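Local coordinates for response regulator receiver protein (Dyadobacter fermentans, PDB 4XLT), which probably acts as a phosphorylation-controlled signalling switch, accepting a phosphoryl group on an aspartate from a partner histidine kinase as other CheY-like receiver domains do, at residues A[6-11]-A[32-37]; A[57-62]-A[86-91]; A[70-75]-A[104-109]. All blocks are in the same frame, centred on the assembly; numbering follows the deposited sequence.

The three contacts run from one side of a parallel CheY-like sheet to the helical layer on one of its faces. Contacts 1 and 2 have centres about 10 Å apart and share neighbouring strands: Ile7 O lies 2.7 Å from Leu58 N and Val9 N 2.8 Å from Leu58 O, both probable hydrogen bonds. At their C-terminal ends Asp10 and Asp11 meet Asp60, the predicted phosphorylation site, unmodified here; Lys115 bridges Asp10 and Asp60. Contact 3 is about 9 Å from contact 2, centre to centre, packing Phe71 on Leu59 and placing Ile109 CD1 3.6 Å from Met90 CE. It lies about 16 Å from contact 1, again between centres, without touching it.

Contact 1: A[6-11]-A[32-37]; sequences FIIVDD and VRTFNS
Phe6, Ile8, Arg33 and Phe35 exchange most of the backbone hydrogen bonds between strands 6-9 and 32-35, which run parallel with their short axes 18° apart. Arg33 N donates to Phe6 O at 2.8 Å, and its own carbonyl O takes Ile8 N at 2.9 Å. Phe35 N then reaches Ile8 O at 2.8 Å. Asp10 N ends the series on Phe35 O at 3.1 Å, carrying the pairing one residue past the end of strand 6-9. CA-H...O contacts from Val32, Ile7 and Val9 support the carbonyls of Phe6, Arg33 and Phe35.

Apolar contacts occupy both faces of the pair. On the face of Ile7 and Phe35, Ile7 CG2 meets the phenyl edge in the ring plane, 3.6 Å from Phe35 CD2; with CG1 lying beside the backbone N (chi1 -61°), CG2 is the branch turned forward to that ring. His44 of helix 38-46 packs against the same ring. On the other face Ile8 extends its chain (chi2 174°) and sets CD1 3.7 Å from Val32 CG1, while Leu16 of helix 13-25 covers Ile8.

Charge gathers at the C-terminal end. Asp10 OD2 forms a salt bridge with Lys115 and OD1 accepts from Ser12 N. Asp10 OD1 also stands 3.1 Å from Asp11 OD1, a close approach of two acceptors within segment 6-11. The contact thus joins the two strands of a beta-alpha-beta unit by backbone bonds and hydrocarbon, and delivers two adjacent carboxylates to the sheet end, consistent with the acidic metal-binding site of receiver domains.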
loop_
_atom_site.group_PDB
_atom_site.type_symbol
_atom_site.label_atom_id
_atom_site.label_comp_id
_atom_site.label_asym_id
_atom_site.label_seq_id
_atom_site.Cartn_x
_atom_site.Cartn_y
_atom_site.Cartn_z
ATOM N N PHE A 6 14.681 -14.789 1.905
ATOM C CA PHE A 6 14.683 -14.784 0.451
ATOM C C PHE A 6 13.795 -15.883 -0.106
ATOM O O PHE A 6 13.866 -17.037 0.314
ATOM C CB PHE A 6 16.104 -14.931 -0.089
ATOM C CG PHE A 6 16.828 -13.624 -0.251
ATOM C CD1 PHE A 6 17.290 -12.933 0.855
ATOM C CD2 PHE A 6 17.050 -13.091 -1.511
ATOM C CE1 PHE A 6 17.964 -11.733 0.711
ATOM C CE2 PHE A 6 17.720 -11.891 -1.665
ATOM C CZ PHE A 6 18.178 -11.210 -0.552
ATOM N N ILE A 7 12.948 -15.503 -1.052
ATOM C CA ILE A 7 12.083 -16.448 -1.736
ATOM C C ILE A 7 12.393 -16.428 -3.223
ATOM O O ILE A 7 12.275 -15.392 -3.874
ATOM C CB ILE A 7 10.600 -16.119 -1.505
ATOM C CG1 ILE A 7 10.269 -16.196 -0.012
ATOM C CG2 ILE A 7 9.711 -17.057 -2.312
ATOM C CD1 ILE A 7 8.861 -15.773 0.327
ATOM N N ILE A 8 12.810 -17.570 -3.757
ATOM C CA ILE A 8 13.098 -17.671 -5.179
ATOM C C ILE A 8 11.999 -18.464 -5.872
ATOM O O ILE A 8 11.610 -19.538 -5.410
ATOM C CB ILE A 8 14.463 -18.334 -5.444
ATOM C CG1 ILE A 8 15.538 -17.718 -4.548
ATOM C CG2 ILE A 8 14.849 -18.194 -6.908
ATOM C CD1 ILE A 8 16.889 -18.407 -4.646
ATOM N N VAL A 9 11.491 -17.916 -6.972
ATOM C CA VAL A 9 10.450 -18.563 -7.762
ATOM C C VAL A 9 10.938 -18.738 -9.194
ATOM O O VAL A 9 11.022 -17.768 -9.948
ATOM C CB VAL A 9 9.137 -17.752 -7.760
ATOM C CG1 VAL A 9 8.028 -18.538 -8.443
ATOM C CG2 VAL A 9 8.738 -17.384 -6.340
ATOM N N ASP A 10 11.266 -19.972 -9.563
ATOM C CA ASP A 10 11.836 -20.256 -10.878
ATOM C C ASP A 10 11.438 -21.656 -11.348
ATOM O O ASP A 10 11.546 -22.626 -10.598
ATOM C CB ASP A 10 13.363 -20.116 -10.834
ATOM C CG ASP A 10 13.989 -19.950 -12.217
ATOM O OD1 ASP A 10 13.488 -20.545 -13.196
ATOM O OD2 ASP A 10 14.996 -19.220 -12.318
ATOM N N ASP A 11 10.978 -21.758 -12.591
ATOM C CA ASP A 11 10.572 -23.047 -13.147
ATOM C C ASP A 11 11.787 -23.897 -13.500
ATOM O O ASP A 11 11.681 -25.116 -13.647
ATOM C CB ASP A 11 9.693 -22.853 -14.383
ATOM C CG ASP A 11 10.438 -22.195 -15.527
ATOM O OD1 ASP A 11 11.241 -21.276 -15.264
ATOM O OD2 ASP A 11 10.226 -22.603 -16.689
ATOM N N VAL A 32 16.804 -19.216 2.739
ATOM C CA VAL A 32 16.329 -19.196 1.362
ATOM C C VAL A 32 15.242 -20.241 1.137
ATOM O O VAL A 32 15.466 -21.437 1.315
ATOM C CB VAL A 32 17.471 -19.445 0.363
ATOM C CG1 VAL A 32 16.949 -19.350 -1.063
ATOM C CG2 VAL A 32 18.596 -18.451 0.590
ATOM N N ARG A 33 14.064 -19.772 0.745
ATOM C CA ARG A 33 12.958 -20.651 0.403
ATOM C C ARG A 33 12.845 -20.727 -1.118
ATOM O O ARG A 33 12.899 -19.703 -1.797
ATOM C CB ARG A 33 11.661 -20.138 1.029
ATOM C CG ARG A 33 10.651 -21.213 1.368
ATOM C CD ARG A 33 9.418 -20.608 2.017
ATOM N NE ARG A 33 9.737 -19.883 3.243
ATOM C CZ ARG A 33 9.686 -20.417 4.460
ATOM N NH1 ARG A 33 9.329 -21.686 4.618
ATOM N NH2 ARG A 33 9.991 -19.681 5.520
ATOM N N THR A 34 12.706 -21.934 -1.658
ATOM C CA THR A 34 12.667 -22.105 -3.110
ATOM C C THR A 34 11.355 -22.708 -3.600
ATOM O O THR A 34 10.853 -23.678 -3.032
ATOM C CB THR A 34 13.825 -22.996 -3.607
ATOM O OG1 THR A 34 13.788 -24.257 -2.929
ATOM C CG2 THR A 34 15.168 -22.324 -3.354
ATOM N N PHE A 35 10.811 -22.135 -4.668
ATOM C CA PHE A 35 9.575 -22.639 -5.252
ATOM C C PHE A 35 9.720 -22.877 -6.748
ATOM O O PHE A 35 10.230 -22.027 -7.480
ATOM C CB PHE A 35 8.417 -21.676 -4.988
ATOM C CG PHE A 35 8.081 -21.522 -3.535
ATOM C CD1 PHE A 35 7.323 -22.480 -2.880
ATOM C CD2 PHE A 35 8.521 -20.417 -2.824
ATOM C CE1 PHE A 35 7.012 -22.341 -1.542
ATOM C CE2 PHE A 35 8.212 -20.269 -1.484
ATOM C CZ PHE A 35 7.458 -21.233 -0.843
ATOM N N ASN A 36 9.254 -24.039 -7.190
ATOM C CA ASN A 36 9.353 -24.443 -8.584
ATOM C C ASN A 36 8.112 -24.031 -9.373
ATOM O O ASN A 36 8.068 -24.162 -10.597
ATOM C CB ASN A 36 9.562 -25.957 -8.672
ATOM C CG ASN A 36 10.055 -26.403 -10.032
ATOM O OD1 ASN A 36 10.566 -25.600 -10.812
ATOM N ND2 ASN A 36 9.911 -27.692 -10.323
ATOM N N SER A 37 7.106 -23.530 -8.661
ATOM C CA SER A 37 5.855 -23.114 -9.288
ATOM C C SER A 37 5.258 -21.884 -8.610
ATOM O O SER A 37 5.368 -21.713 -7.394
ATOM C CB SER A 37 4.842 -24.257 -9.264
ATOM O OG SER A 37 4.551 -24.642 -7.933
#

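Contact 2: A[57-62]-A[86-91]; sequences ILLDLQ and IRLFMI
Leu59 and Met90, a bridged pair of strands 57-60 and 86-91, lie side by side and point the same way from the sheet. Met90 is present as selenomethionine, and its side chain can be traced along the neighbouring segment. Met90 CB begins 4.2 Å from Leu59 O. Met90 CG touches the same oxygen and also Leu61 CD1, each at 3.9 Å. A bend at chi2 (78°) brings the selenium back across the strand end, where Met90 SE sits 3.6 Å from Leu59 O and 3.7 Å from Leu61 CA. The tip, Met90 CE, still packs on Leu61 CD1 at 4.0 Å, and the Leu61 chain crosses that of Met90 at about a right angle. Phe69 of helix 68-75 adds a further apolar neighbour to Met90.

Toward the other end of the same face, Ile57 CG2 meets Leu88 CD1 at 3.5 Å, and Ile57 CD1 touches the CG2 methyl of Ile86.

Five backbone hydrogen bonds join the strands, whose short axes diverge by 31°, linking Ile57 to Arg87 and Phe89, Leu59 to Phe89 and Ile91, and Leu61 to Ile91. The bond from Ile91 N to Leu59 O is short, 2.7 Å, and its donor is tilted out of the carbonyl plane. Ile91 CG1 stands between its backbone N and carbonyl carbon (chi1 57°), which lays it against that same Leu59 carbonyl.

Beside Ile91 the character changes, for Asp60 OD1 forms a salt bridge with Lys115. Buried hydrocarbon and five backbone bonds thus surround the strand end that carries the predicted phospho-acceptor aspartate, an arrangement consistent with a receiver-domain active site.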
loop_
_atom_site.group_PDB
_atom_site.type_symbol
_atom_site.label_atom_id
_atom_site.label_comp_id
_atom_site.label_asym_id
_atom_site.label_seq_id
_atom_site.Cartn_x
_atom_site.Cartn_y
_atom_site.Cartn_z
ATOM N N ILE A 57 11.729 -11.322 -2.795
ATOM C CA ILE A 57 11.258 -12.350 -3.713
ATOM C C ILE A 57 11.899 -12.194 -5.088
ATOM O O ILE A 57 11.769 -11.153 -5.730
ATOM C CB ILE A 57 9.728 -12.321 -3.868
ATOM C CG1 ILE A 57 9.051 -12.548 -2.513
ATOM C CG2 ILE A 57 9.280 -13.371 -4.874
ATOM C CD1 ILE A 57 7.537 -12.649 -2.583
ATOM N N LEU A 58 12.595 -13.238 -5.529
ATOM C CA LEU A 58 13.195 -13.258 -6.856
ATOM C C LEU A 58 12.337 -14.100 -7.791
ATOM O O LEU A 58 12.248 -15.318 -7.649
ATOM C CB LEU A 58 14.622 -13.800 -6.799
ATOM C CG LEU A 58 15.557 -13.118 -5.800
ATOM C CD1 LEU A 58 16.962 -13.688 -5.917
ATOM C CD2 LEU A 58 15.564 -11.608 -5.994
ATOM N N LEU A 59 11.698 -13.434 -8.743
ATOM C CA LEU A 59 10.741 -14.082 -9.624
ATOM C C LEU A 59 11.270 -14.163 -11.051
ATOM O O LEU A 59 11.667 -13.153 -11.632
ATOM C CB LEU A 59 9.412 -13.330 -9.589
ATOM C CG LEU A 59 8.322 -13.812 -10.540
ATOM C CD1 LEU A 59 7.814 -15.178 -10.118
ATOM C CD2 LEU A 59 7.191 -12.799 -10.596
ATOM N N ASP A 60 11.283 -15.366 -11.617
ATOM C CA ASP A 60 11.759 -15.535 -12.983
ATOM C C ASP A 60 10.730 -15.024 -13.983
ATOM O O ASP A 60 9.526 -15.195 -13.796
ATOM C CB ASP A 60 12.091 -16.999 -13.272
ATOM C CG ASP A 60 12.484 -17.229 -14.719
ATOM O OD1 ASP A 60 13.603 -16.831 -15.109
ATOM O OD2 ASP A 60 11.669 -17.804 -15.469
ATOM N N LEU A 61 11.219 -14.394 -15.047
ATOM C CA LEU A 61 10.360 -13.813 -16.073
ATOM C C LEU A 61 9.699 -14.870 -16.963
ATOM O O LEU A 61 8.480 -15.037 -16.937
ATOM C CB LEU A 61 11.163 -12.837 -16.933
ATOM C CG LEU A 61 10.361 -12.061 -17.976
ATOM C CD1 LEU A 61 9.224 -11.319 -17.302
ATOM C CD2 LEU A 61 11.262 -11.100 -18.733
ATOM N N GLN A 62 10.503 -15.575 -17.754
ATOM C CA GLN A 62 9.977 -16.595 -18.659
ATOM C C GLN A 62 9.569 -17.853 -17.901
ATOM O O GLN A 62 10.325 -18.824 -17.832
ATOM C CB GLN A 62 11.000 -16.952 -19.741
ATOM C CG GLN A 62 11.130 -15.918 -20.850
ATOM C CD GLN A 62 11.964 -14.723 -20.439
ATOM O OE1 GLN A 62 12.846 -14.831 -19.587
ATOM N NE2 GLN A 62 11.688 -13.572 -21.044
ATOM N N ILE A 86 7.536 -6.925 1.849
ATOM C CA ILE A 86 8.151 -7.644 0.744
ATOM C C ILE A 86 8.674 -6.693 -0.332
ATOM O O ILE A 86 8.057 -5.669 -0.623
ATOM C CB ILE A 86 7.144 -8.631 0.115
ATOM C CG1 ILE A 86 6.692 -9.657 1.156
ATOM C CG2 ILE A 86 7.738 -9.323 -1.108
ATOM C CD1 ILE A 86 5.591 -10.579 0.678
ATOM N N ARG A 87 9.834 -7.029 -0.892
ATOM C CA ARG A 87 10.355 -6.359 -2.077
ATOM C C ARG A 87 10.512 -7.388 -3.192
ATOM O O ARG A 87 11.308 -8.319 -3.078
ATOM C CB ARG A 87 11.688 -5.679 -1.784
ATOM C CG ARG A 87 11.644 -4.702 -0.623
ATOM C CD ARG A 87 10.721 -3.524 -0.891
ATOM N NE ARG A 87 10.725 -2.591 0.231
ATOM C CZ ARG A 87 9.815 -2.581 1.199
ATOM N NH1 ARG A 87 8.808 -3.446 1.177
ATOM N NH2 ARG A 87 9.905 -1.698 2.185
ATOM N N LEU A 88 9.747 -7.216 -4.264
ATOM C CA LEU A 88 9.684 -8.199 -5.341
ATOM C C LEU A 88 10.525 -7.778 -6.549
ATOM O O LEU A 88 10.395 -6.661 -7.053
ATOM C CB LEU A 88 8.225 -8.420 -5.751
ATOM C CG LEU A 88 7.905 -9.217 -7.017
ATOM C CD1 LEU A 88 8.467 -10.615 -6.939
ATOM C CD2 LEU A 88 6.403 -9.265 -7.245
ATOM N N PHE A 89 11.394 -8.676 -7.004
ATOM C CA PHE A 89 12.255 -8.398 -8.150
ATOM C C PHE A 89 12.072 -9.435 -9.249
ATOM O O PHE A 89 11.885 -10.621 -8.978
ATOM C CB PHE A 89 13.725 -8.350 -7.723
ATOM C CG PHE A 89 14.033 -7.251 -6.753
ATOM C CD1 PHE A 89 13.854 -7.440 -5.392
ATOM C CD2 PHE A 89 14.490 -6.023 -7.199
ATOM C CE1 PHE A 89 14.127 -6.421 -4.496
ATOM C CE2 PHE A 89 14.764 -5.004 -6.308
ATOM C CZ PHE A 89 14.583 -5.204 -4.957
HETATM N N MSE A 90 12.127 -8.975 -10.492
HETATM C CA MSE A 90 12.035 -9.855 -11.646
HETATM C C MSE A 90 13.443 -10.233 -12.110
HETATM O O MSE A 90 14.326 -9.380 -12.183
HETATM C CB MSE A 90 11.251 -9.173 -12.773
HETATM C CG MSE A 90 10.907 -10.069 -13.955
HETATM SE SE MSE A 90 9.392 -11.251 -13.620
HETATM C CE MSE A 90 7.947 -9.958 -13.789
ATOM N N ILE A 91 13.662 -11.509 -12.403
ATOM C CA ILE A 91 14.962 -11.946 -12.902
ATOM C C ILE A 91 14.817 -12.695 -14.221
ATOM O O ILE A 91 13.836 -13.408 -14.436
ATOM C CB ILE A 91 15.703 -12.845 -11.887
ATOM C CG1 ILE A 91 14.851 -14.065 -11.523
ATOM C CG2 ILE A 91 16.081 -12.052 -10.640
ATOM C CD1 ILE A 91 15.553 -15.058 -10.620
#

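Contact 3: A[70-75]-A[104-109]; sequences EFTEHY and EANPHI
An aromatic pair of unlike rings, Tyr75 and His108, is the most distinctive feature here: the tyrosine turns its edge to the face of the imidazole in an offset edge-to-face stack. The centroids are 5.4 Å apart and the planes meet at 73°. The CD2-CE2 edge does the touching, Tyr75 CD2 coming over the imidazole face 3.8 Å from His108 CG. Glu80 of the second subunit also packs on His108.

One helical turn earlier, Thr72 splits its two branches between polar and apolar partners. With OG1 held between the backbone N and the carbonyl carbon (chi1 51°), the hydroxyl oxygen of Thr72 accepts a weak hydrogen bond from Asn106 ND2 at 3.2 Å, bent to 146° at the hydrogen. The methyl Thr72 CG2 lies 3.7 Å from Ile109 CD1, the two side chains crossing at about a right angle.

Asn106 works with both ends of its amide. Asn106 OD1 accepts from His108 N at 3.0 Å in the carbonyl plane, forming an Asx turn directly after helix 97-105. With an alanine here, Thr72 OG1 loses this donor and His108 N this acceptor, and the turn would probably be freer to move the imidazole off the tyrosine edge.

One amide thus ties the turn to helix 68-75 while shaping the turn itself; since its outward bond is weak, ring and methyl packing appears to carry much of the joint.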
loop_
_atom_site.group_PDB
_atom_site.type_symbol
_atom_site.label_atom_id
_atom_site.label_comp_id
_atom_site.label_asym_id
_atom_site.label_seq_id
_atom_site.Cartn_x
_atom_site.Cartn_y
_atom_site.Cartn_z
ATOM N N GLU A 70 1.614 -13.050 -14.587
ATOM C CA GLU A 70 0.410 -13.689 -14.073
ATOM C C GLU A 70 0.585 -13.904 -12.576
ATOM O O GLU A 70 -0.383 -13.893 -11.815
ATOM C CB GLU A 70 0.131 -15.017 -14.780
ATOM C CG GLU A 70 -0.286 -14.885 -16.238
ATOM C CD GLU A 70 0.893 -14.887 -17.196
ATOM O OE1 GLU A 70 0.850 -15.649 -18.185
ATOM O OE2 GLU A 70 1.857 -14.126 -16.966
ATOM N N PHE A 71 1.834 -14.093 -12.162
ATOM C CA PHE A 71 2.163 -14.227 -10.750
ATOM C C PHE A 71 1.843 -12.940 -10.001
ATOM O O PHE A 71 1.329 -12.975 -8.884
ATOM C CB PHE A 71 3.641 -14.586 -10.567
ATOM C CG PHE A 71 4.071 -14.681 -9.127
ATOM C CD1 PHE A 71 4.019 -15.889 -8.457
ATOM C CD2 PHE A 71 4.529 -13.561 -8.445
ATOM C CE1 PHE A 71 4.412 -15.983 -7.135
ATOM C CE2 PHE A 71 4.921 -13.648 -7.120
ATOM C CZ PHE A 71 4.864 -14.862 -6.465
ATOM N N THR A 72 2.161 -11.805 -10.617
ATOM C CA THR A 72 1.946 -10.509 -9.986
ATOM C C THR A 72 0.465 -10.220 -9.789
ATOM O O THR A 72 0.086 -9.509 -8.861
ATOM C CB THR A 72 2.573 -9.366 -10.806
ATOM O OG1 THR A 72 2.135 -9.456 -12.168
ATOM C CG2 THR A 72 4.089 -9.449 -10.749
ATOM N N GLU A 73 -0.368 -10.774 -10.663
ATOM C CA GLU A 73 -1.809 -10.590 -10.549
ATOM C C GLU A 73 -2.331 -11.264 -9.286
ATOM O O GLU A 73 -3.137 -10.689 -8.555
ATOM C CB GLU A 73 -2.528 -11.136 -11.782
ATOM C CG GLU A 73 -2.102 -10.476 -13.079
ATOM C CD GLU A 73 -3.078 -10.738 -14.205
ATOM O OE1 GLU A 73 -4.283 -10.896 -13.917
ATOM O OE2 GLU A 73 -2.642 -10.789 -15.375
ATOM N N HIS A 74 -1.863 -12.482 -9.036
ATOM C CA HIS A 74 -2.202 -13.186 -7.806
ATOM C C HIS A 74 -1.509 -12.553 -6.610
ATOM O O HIS A 74 -2.048 -12.545 -5.506
ATOM C CB HIS A 74 -1.832 -14.663 -7.913
ATOM C CG HIS A 74 -2.782 -15.457 -8.751
ATOM N ND1 HIS A 74 -3.998 -15.899 -8.278
ATOM C CD2 HIS A 74 -2.699 -15.882 -10.034
ATOM C CE1 HIS A 74 -4.623 -16.565 -9.231
ATOM N NE2 HIS A 74 -3.856 -16.569 -10.307
ATOM N N TYR A 75 -0.314 -12.017 -6.841
ATOM C CA TYR A 75 0.447 -11.346 -5.796
ATOM C C TYR A 75 -0.257 -10.070 -5.334
ATOM O O TYR A 75 -0.263 -9.749 -4.145
ATOM C CB TYR A 75 1.860 -11.025 -6.288
ATOM C CG TYR A 75 2.710 -10.303 -5.266
ATOM C CD1 TYR A 75 3.421 -11.006 -4.303
ATOM C CD2 TYR A 75 2.799 -8.917 -5.264
ATOM C CE1 TYR A 75 4.193 -10.351 -3.366
ATOM C CE2 TYR A 75 3.567 -8.254 -4.333
ATOM C CZ TYR A 75 4.262 -8.974 -3.384
ATOM O OH TYR A 75 5.030 -8.314 -2.451
ATOM N N GLU A 104 8.748 -1.961 -15.396
ATOM C CA GLU A 104 8.655 -0.573 -14.953
ATOM C C GLU A 104 7.206 -0.171 -14.693
ATOM O O GLU A 104 6.910 0.523 -13.721
ATOM C CB GLU A 104 9.282 0.351 -15.999
ATOM C CG GLU A 104 9.120 1.833 -15.723
ATOM C CD GLU A 104 9.664 2.689 -16.850
ATOM O OE1 GLU A 104 9.944 2.137 -17.937
ATOM O OE2 GLU A 104 9.818 3.910 -16.648
ATOM N N ALA A 105 6.311 -0.622 -15.566
ATOM C CA ALA A 105 4.893 -0.300 -15.462
ATOM C C ALA A 105 4.212 -1.066 -14.327
ATOM O O ALA A 105 3.238 -0.589 -13.743
ATOM C CB ALA A 105 4.194 -0.582 -16.781
ATOM N N ASN A 106 4.724 -2.256 -14.025
ATOM C CA ASN A 106 4.154 -3.084 -12.968
ATOM C C ASN A 106 4.577 -2.589 -11.584
ATOM O O ASN A 106 5.761 -2.597 -11.247
ATOM C CB ASN A 106 4.558 -4.548 -13.161
ATOM C CG ASN A 106 3.742 -5.505 -12.301
ATOM O OD1 ASN A 106 3.521 -5.266 -11.113
ATOM N ND2 ASN A 106 3.292 -6.598 -12.903
ATOM N N PRO A 107 3.595 -2.166 -10.776
ATOM C CA PRO A 107 3.819 -1.576 -9.449
ATOM C C PRO A 107 4.538 -2.521 -8.489
ATOM O O PRO A 107 5.331 -2.071 -7.663
ATOM C CB PRO A 107 2.398 -1.283 -8.947
ATOM C CG PRO A 107 1.538 -1.299 -10.165
ATOM C CD PRO A 107 2.163 -2.288 -11.088
ATOM N N HIS A 108 4.265 -3.816 -8.600
ATOM C CA HIS A 108 4.819 -4.786 -7.664
ATOM C C HIS A 108 6.242 -5.186 -8.030
ATOM O O HIS A 108 7.009 -5.620 -7.171
ATOM C CB HIS A 108 3.924 -6.018 -7.592
ATOM C CG HIS A 108 2.489 -5.695 -7.312
ATOM N ND1 HIS A 108 2.070 -5.162 -6.113
ATOM C CD2 HIS A 108 1.382 -5.815 -8.083
ATOM C CE1 HIS A 108 0.762 -4.974 -6.154
ATOM N NE2 HIS A 108 0.321 -5.362 -7.337
ATOM N N ILE A 109 6.593 -5.036 -9.305
ATOM C CA ILE A 109 7.954 -5.314 -9.748
ATOM C C ILE A 109 8.837 -4.087 -9.565
ATOM O O ILE A 109 8.723 -3.107 -10.301
ATOM C CB ILE A 109 8.006 -5.751 -11.220
ATOM C CG1 ILE A 109 7.128 -6.985 -11.446
ATOM C CG2 ILE A 109 9.447 -6.026 -11.630
ATOM C CD1 ILE A 109 7.563 -8.190 -10.643
#